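190aa long hypothetical protein (PDB 2DDZ) is of unknown function but forms a hexamer and carries a DUF366 domain of the class II tRNA synthetase clan. Local coordinates at residues E[14-19]-E[42-47]; E[38-43]-E[68-73]. All blocks are in the same frame, centred on the assembly; numbering follows the deposited sequence.

Contact 1 (E[14-19]-E[42-47])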
loop_
_atom_site.group_PDB
_atom_site.type_symbol
_atom_site.label_atom_id
_atom_site.label_comp_id
_atom_site.label_asym_id
_atom_site.label_seq_id
_atom_site.Cartn_x
_atom_site.Cartn_y
_atom_site.Cartn_z
ATOM N N ILE E 14 -26.646 23.970 5.980
ATOM C CA ILE E 14 -26.092 23.509 4.720
ATOM C C ILE E 14 -26.791 22.196 4.436
ATOM O O ILE E 14 -26.842 21.331 5.312
ATOM C CB ILE E 14 -24.581 23.250 4.827
ATOM C CG1 ILE E 14 -23.849 24.534 5.217
ATOM C CG2 ILE E 14 -24.060 22.756 3.500
ATOM C CD1 ILE E 14 -24.100 25.668 4.237
ATOM N N ASP E 15 -27.343 22.044 3.233
ATOM C CA ASP E 15 -28.043 20.809 2.884
ATOM C C ASP E 15 -27.120 19.736 2.294
ATOM O O ASP E 15 -26.206 20.024 1.519
ATOM C CB ASP E 15 -29.194 21.094 1.907
ATOM C CG ASP E 15 -30.199 22.111 2.456
ATOM O OD1 ASP E 15 -30.579 22.005 3.643
ATOM O OD2 ASP E 15 -30.613 23.014 1.695
ATOM N N TYR E 16 -27.371 18.489 2.671
ATOM C CA TYR E 16 -26.578 17.366 2.188
ATOM C C TYR E 16 -27.280 16.671 1.022
ATOM O O TYR E 16 -28.334 16.063 1.198
ATOM C CB TYR E 16 -26.364 16.363 3.324
ATOM C CG TYR E 16 -25.532 15.162 2.940
ATOM C CD1 TYR E 16 -24.183 15.300 2.619
ATOM C CD2 TYR E 16 -26.097 13.885 2.891
ATOM C CE1 TYR E 16 -23.417 14.196 2.255
ATOM C CE2 TYR E 16 -25.343 12.776 2.532
ATOM C CZ TYR E 16 -24.005 12.940 2.213
ATOM O OH TYR E 16 -23.247 11.862 1.842
ATOM N N ASP E 17 -26.708 16.771 -0.171
ATOM C CA ASP E 17 -27.296 16.110 -1.329
ATOM C C ASP E 17 -26.363 14.972 -1.767
ATOM O O ASP E 17 -26.482 14.431 -2.876
ATOM C CB ASP E 17 -27.519 17.114 -2.467
ATOM C CG ASP E 17 -26.228 17.636 -3.065
ATOM O OD1 ASP E 17 -25.250 17.846 -2.318
ATOM O OD2 ASP E 17 -26.199 17.857 -4.293
ATOM N N GLY E 18 -25.451 14.614 -0.859
ATOM C CA GLY E 18 -24.491 13.553 -1.099
ATOM C C GLY E 18 -23.139 13.990 -1.645
ATOM O O GLY E 18 -22.140 13.292 -1.443
ATOM N N SER E 19 -23.086 15.137 -2.321
ATOM C CA SER E 19 -21.834 15.603 -2.920
ATOM C C SER E 19 -20.746 16.012 -1.930
ATOM O O SER E 19 -19.603 16.240 -2.322
ATOM C CB SER E 19 -22.097 16.756 -3.909
ATOM O OG SER E 19 -22.558 17.924 -3.247
ATOM N N GLY E 42 -28.988 20.601 8.339
ATOM C CA GLY E 42 -29.742 20.958 7.155
ATOM C C GLY E 42 -30.570 19.801 6.644
ATOM O O GLY E 42 -30.750 18.798 7.344
ATOM N N LYS E 43 -31.077 19.948 5.425
ATOM C CA LYS E 43 -31.893 18.921 4.792
ATOM C C LYS E 43 -31.024 17.811 4.218
ATOM O O LYS E 43 -29.822 17.988 3.985
ATOM C CB LYS E 43 -32.715 19.520 3.650
ATOM C CG LYS E 43 -33.678 20.611 4.063
ATOM C CD LYS E 43 -34.386 21.197 2.851
ATOM C CE LYS E 43 -35.292 22.346 3.261
ATOM N NZ LYS E 43 -34.522 23.433 3.946
ATOM N N CYS E 44 -31.652 16.668 3.978
ATOM C CA CYS E 44 -30.961 15.525 3.407
ATOM C C CYS E 44 -31.747 14.988 2.219
ATOM O O CYS E 44 -32.820 14.414 2.388
ATOM C CB CYS E 44 -30.800 14.418 4.450
ATOM S SG CYS E 44 -30.023 12.914 3.801
ATOM N N ASN E 45 -31.228 15.202 1.018
ATOM C CA ASN E 45 -31.870 14.698 -0.181
ATOM C C ASN E 45 -30.748 14.284 -1.123
ATOM O O ASN E 45 -30.249 15.080 -1.928
ATOM C CB ASN E 45 -32.764 15.768 -0.805
ATOM C CG ASN E 45 -33.543 15.246 -1.996
ATOM O OD1 ASN E 45 -33.834 14.051 -2.086
ATOM N ND2 ASN E 45 -33.893 16.139 -2.910
ATOM N N VAL E 46 -30.349 13.022 -1.004
ATOM C CA VAL E 46 -29.245 12.485 -1.788
ATOM C C VAL E 46 -29.558 12.196 -3.234
ATOM O O VAL E 46 -30.427 11.390 -3.534
ATOM C CB VAL E 46 -28.687 11.177 -1.163
ATOM C CG1 VAL E 46 -27.445 10.725 -1.929
ATOM C CG2 VAL E 46 -28.361 11.390 0.302
ATOM N N LYS E 47 -28.827 12.856 -4.125
ATOM C CA LYS E 47 -28.987 12.648 -5.554
ATOM C C LYS E 47 -28.471 11.247 -5.903
ATOM O O LYS E 47 -27.418 10.819 -5.423
ATOM C CB LYS E 47 -28.184 13.691 -6.332
ATOM C CG LYS E 47 -28.695 15.115 -6.199
ATOM C CD LYS E 47 -27.836 16.061 -7.024
ATOM C CE LYS E 47 -28.378 17.483 -7.015
ATOM N NZ LYS E 47 -28.475 18.064 -5.646
HETATM O O HOH W 1 -32.278 23.704 5.623
#

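Contact 2 (E[38-43]-E[68-73])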
loop_
_atom_site.group_PDB
_atom_site.type_symbol
_atom_site.label_atom_id
_atom_site.label_comp_id
_atom_site.label_asym_id
_atom_site.label_seq_id
_atom_site.Cartn_x
_atom_site.Cartn_y
_atom_site.Cartn_z
ATOM N N VAL E 38 -16.212 18.118 9.571
ATOM C CA VAL E 38 -17.065 19.285 9.385
ATOM C C VAL E 38 -18.473 18.888 9.808
ATOM O O VAL E 38 -19.048 17.945 9.274
ATOM C CB VAL E 38 -17.105 19.733 7.911
ATOM C CG1 VAL E 38 -18.012 20.959 7.764
ATOM C CG2 VAL E 38 -15.698 20.047 7.424
ATOM N N VAL E 39 -19.025 19.618 10.767
ATOM C CA VAL E 39 -20.358 19.329 11.281
ATOM C C VAL E 39 -21.314 20.453 10.961
ATOM O O VAL E 39 -21.029 21.622 11.215
ATOM C CB VAL E 39 -20.303 19.110 12.795
ATOM C CG1 VAL E 39 -21.675 18.776 13.334
ATOM C CG2 VAL E 39 -19.302 17.992 13.102
ATOM N N PHE E 40 -22.451 20.090 10.385
ATOM C CA PHE E 40 -23.464 21.065 10.037
ATOM C C PHE E 40 -24.865 20.485 10.179
ATOM O O PHE E 40 -25.044 19.312 10.525
ATOM C CB PHE E 40 -23.259 21.567 8.608
ATOM C CG PHE E 40 -23.173 20.472 7.581
ATOM C CD1 PHE E 40 -22.071 19.622 7.550
ATOM C CD2 PHE E 40 -24.179 20.298 6.632
ATOM C CE1 PHE E 40 -21.950 18.631 6.564
ATOM C CE2 PHE E 40 -24.072 19.306 5.634
ATOM C CZ PHE E 40 -22.959 18.465 5.608
ATOM N N ARG E 41 -25.862 21.323 9.914
ATOM C CA ARG E 41 -27.254 20.921 10.002
ATOM C C ARG E 41 -27.996 21.382 8.752
ATOM O O ARG E 41 -27.666 22.415 8.159
ATOM C CB ARG E 41 -27.893 21.514 11.263
ATOM C CG ARG E 41 -29.303 21.027 11.562
ATOM C CD ARG E 41 -29.836 21.687 12.838
ATOM N NE ARG E 41 -31.226 21.339 13.142
ATOM C CZ ARG E 41 -31.924 21.838 14.163
ATOM N NH1 ARG E 41 -31.369 22.714 14.991
ATOM N NH2 ARG E 41 -33.180 21.460 14.359
ATOM N N GLY E 42 -28.988 20.601 8.339
ATOM C CA GLY E 42 -29.742 20.958 7.155
ATOM C C GLY E 42 -30.570 19.801 6.644
ATOM O O GLY E 42 -30.750 18.798 7.344
ATOM N N LYS E 43 -31.077 19.948 5.425
ATOM C CA LYS E 43 -31.893 18.921 4.792
ATOM C C LYS E 43 -31.024 17.811 4.218
ATOM O O LYS E 43 -29.822 17.988 3.985
ATOM C CB LYS E 43 -32.715 19.520 3.650
ATOM C CG LYS E 43 -33.678 20.611 4.063
ATOM C CD LYS E 43 -34.386 21.197 2.851
ATOM C CE LYS E 43 -35.292 22.346 3.261
ATOM N NZ LYS E 43 -34.522 23.433 3.946
ATOM N N MET E 68 -31.502 17.285 9.546
ATOM C CA MET E 68 -30.527 16.290 9.994
ATOM C C MET E 68 -29.193 16.930 10.378
ATOM O O MET E 68 -28.819 17.979 9.844
ATOM C CB MET E 68 -30.317 15.286 8.840
ATOM C CG MET E 68 -29.531 13.996 9.118
ATOM S SD MET E 68 -29.342 12.951 7.629
ATOM C CE MET E 68 -30.720 12.081 7.737
ATOM N N VAL E 69 -28.494 16.310 11.327
ATOM C CA VAL E 69 -27.162 16.757 11.740
ATOM C C VAL E 69 -26.196 15.903 10.894
ATOM O O VAL E 69 -26.223 14.667 10.966
ATOM C CB VAL E 69 -26.891 16.487 13.245
ATOM C CG1 VAL E 69 -25.424 16.748 13.564
ATOM C CG2 VAL E 69 -27.765 17.390 14.109
ATOM N N HIS E 70 -25.362 16.557 10.092
ATOM C CA HIS E 70 -24.426 15.851 9.217
ATOM C C HIS E 70 -22.982 15.893 9.690
ATOM O O HIS E 70 -22.513 16.916 10.212
ATOM C CB HIS E 70 -24.479 16.448 7.803
ATOM C CG HIS E 70 -25.831 16.384 7.165
ATOM N ND1 HIS E 70 -26.347 15.223 6.624
ATOM C CD2 HIS E 70 -26.780 17.335 6.986
ATOM C CE1 HIS E 70 -27.552 15.463 6.141
ATOM N NE2 HIS E 70 -27.839 16.738 6.347
ATOM N N TYR E 71 -22.273 14.785 9.502
ATOM C CA TYR E 71 -20.859 14.729 9.866
ATOM C C TYR E 71 -20.099 14.292 8.637
ATOM O O TYR E 71 -20.355 13.220 8.096
ATOM C CB TYR E 71 -20.575 13.719 10.984
ATOM C CG TYR E 71 -21.333 13.950 12.261
ATOM C CD1 TYR E 71 -22.691 13.655 12.341
ATOM C CD2 TYR E 71 -20.692 14.447 13.401
ATOM C CE1 TYR E 71 -23.403 13.842 13.525
ATOM C CE2 TYR E 71 -21.399 14.641 14.599
ATOM C CZ TYR E 71 -22.757 14.332 14.646
ATOM O OH TYR E 71 -23.470 14.502 15.805
ATOM N N ILE E 72 -19.172 15.121 8.188
ATOM C CA ILE E 72 -18.380 14.781 7.027
ATOM C C ILE E 72 -16.938 14.701 7.444
ATOM O O ILE E 72 -16.325 15.687 7.846
ATOM C CB ILE E 72 -18.559 15.794 5.911
ATOM C CG1 ILE E 72 -19.909 15.545 5.249
ATOM C CG2 ILE E 72 -17.435 15.669 4.886
ATOM C CD1 ILE E 72 -20.379 16.725 4.523
ATOM N N LEU E 73 -16.412 13.492 7.351
ATOM C CA LEU E 73 -15.056 13.216 7.735
ATOM C C LEU E 73 -14.153 12.873 6.556
ATOM O O LEU E 73 -14.555 12.147 5.643
ATOM C CB LEU E 73 -15.070 12.071 8.739
ATOM C CG LEU E 73 -13.720 11.565 9.229
ATOM C CD1 LEU E 73 -12.990 12.687 9.947
ATOM C CD2 LEU E 73 -13.941 10.381 10.150
#

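Contact 1 (E[14-19]-E[42-47])
Tyr16 sits at the tightly packed side of this contact, its ring standing beside Cys44 and Val46. The Tyr16 and Val46 side chains run side by side in the same direction, Tyr16 with CG anti to the backbone N (chi1 -179°): CE2 of Tyr16 is 4.0 Å from CG2 of Val46, while SG of Cys44 meets the ring at its edge. The backbone N of Gly18 lies over the ring centre, and His135 stacks on the ring from outside the two segments. Gly42 and Gly18 leave no room for a side chain against Ile14 O and Val46 CG1. Along the backbone, Tyr16 N donates to Lys43 O (2.8 Å) and Tyr16 O accepts from Asn45 N (3.0 Å). The irregular loop 14-19, which follows strand 5-8, thus runs roughly alongside the C-terminal part of strand 36-45, tied to it by a single beta bridge at Tyr16 and Cys44. The solvent side is polar. OD1 of Asp15 takes the backbone N of Lys43 on its anti side (2.8 Å), and a water links the same oxygen to Lys43 NZ. Asp17 divides its carboxylate: OD2 forms a salt bridge with Lys47 NZ (2.7 Å), whereas OD1 accepts from Ser19 OG on the syn side (2.8 Å). With an alanine at Asp17, the ammonium of Lys47 would probably lose its mate and the Ser19 hydroxyl would be freer to turn. Lys47 N also reaches Asp17 O, from above the carbonyl plane.

Contact 2 (E[38-43]-E[68-73])
Phe40 and His70 face each other across a hydrogen-bonded antiparallel pair, and their side chains cross at a slant. The Phe40 ring lies over the CB of His70, which makes a CH-pi contact 3.5 Å from the ring centroid. The two rings are inclined by 29° and displaced along each other, with centroids 5.0 Å apart and little overlap. Phe40 CG stands between its backbone N and carbonyl carbon (chi1 53°), which swings the ring across to strand 68-75 and brings its edge to Ile72, where CE1 of Phe40 and CD1 of Ile72 are closely packed. The imidazole of His70 turns toward the end of strand 36-45: NE2 gives a weak hydrogen bond to Lys43 O (3.3 Å), while ND1 is paired with NE2 of His135 on strand 131-139. On the other face of the sheet, Val39 and Tyr71 lie side by side, CG2 of Val39 3.8 Å from CD2 of Tyr71, under helix 161-184, where Tyr71 OH is hydrogen-bonded to Ser168 OG. Backbone bonds join Val38 with Ile72, Phe40 with His70 (His70 N to Phe40 O, 2.8 Å) and Gly42 with Met68, two to each pair. Residues alternate between the two faces, and the strand directions differ by 147°: the regular ladder of a twisted antiparallel pair, here inside a mixed sheet with helices 25-30 and 161-184 packed against its two faces.

In the fold
Both contacts use strand 36-45 and share Gly42 and Lys43, but they engage different neighbours. Contact 2 is the buried one, a long regular ladder inside the sheet, with chiefly apolar and aromatic packing and with His70 as a buried polar side chain among them. Contact 1, about 9 Å away between centres, is partly buried: its loop makes a single bridge, and carboxylates, lysines and a water dominate its outer side. The two join directly where Tyr16 CB packs on His70 CE1 (3.2 Å) and Cys44 CB on Met68 SD (3.8 Å). Ile14, one of the residues lining the guanidine pocket, probably also bonds through its N to Arg41 O.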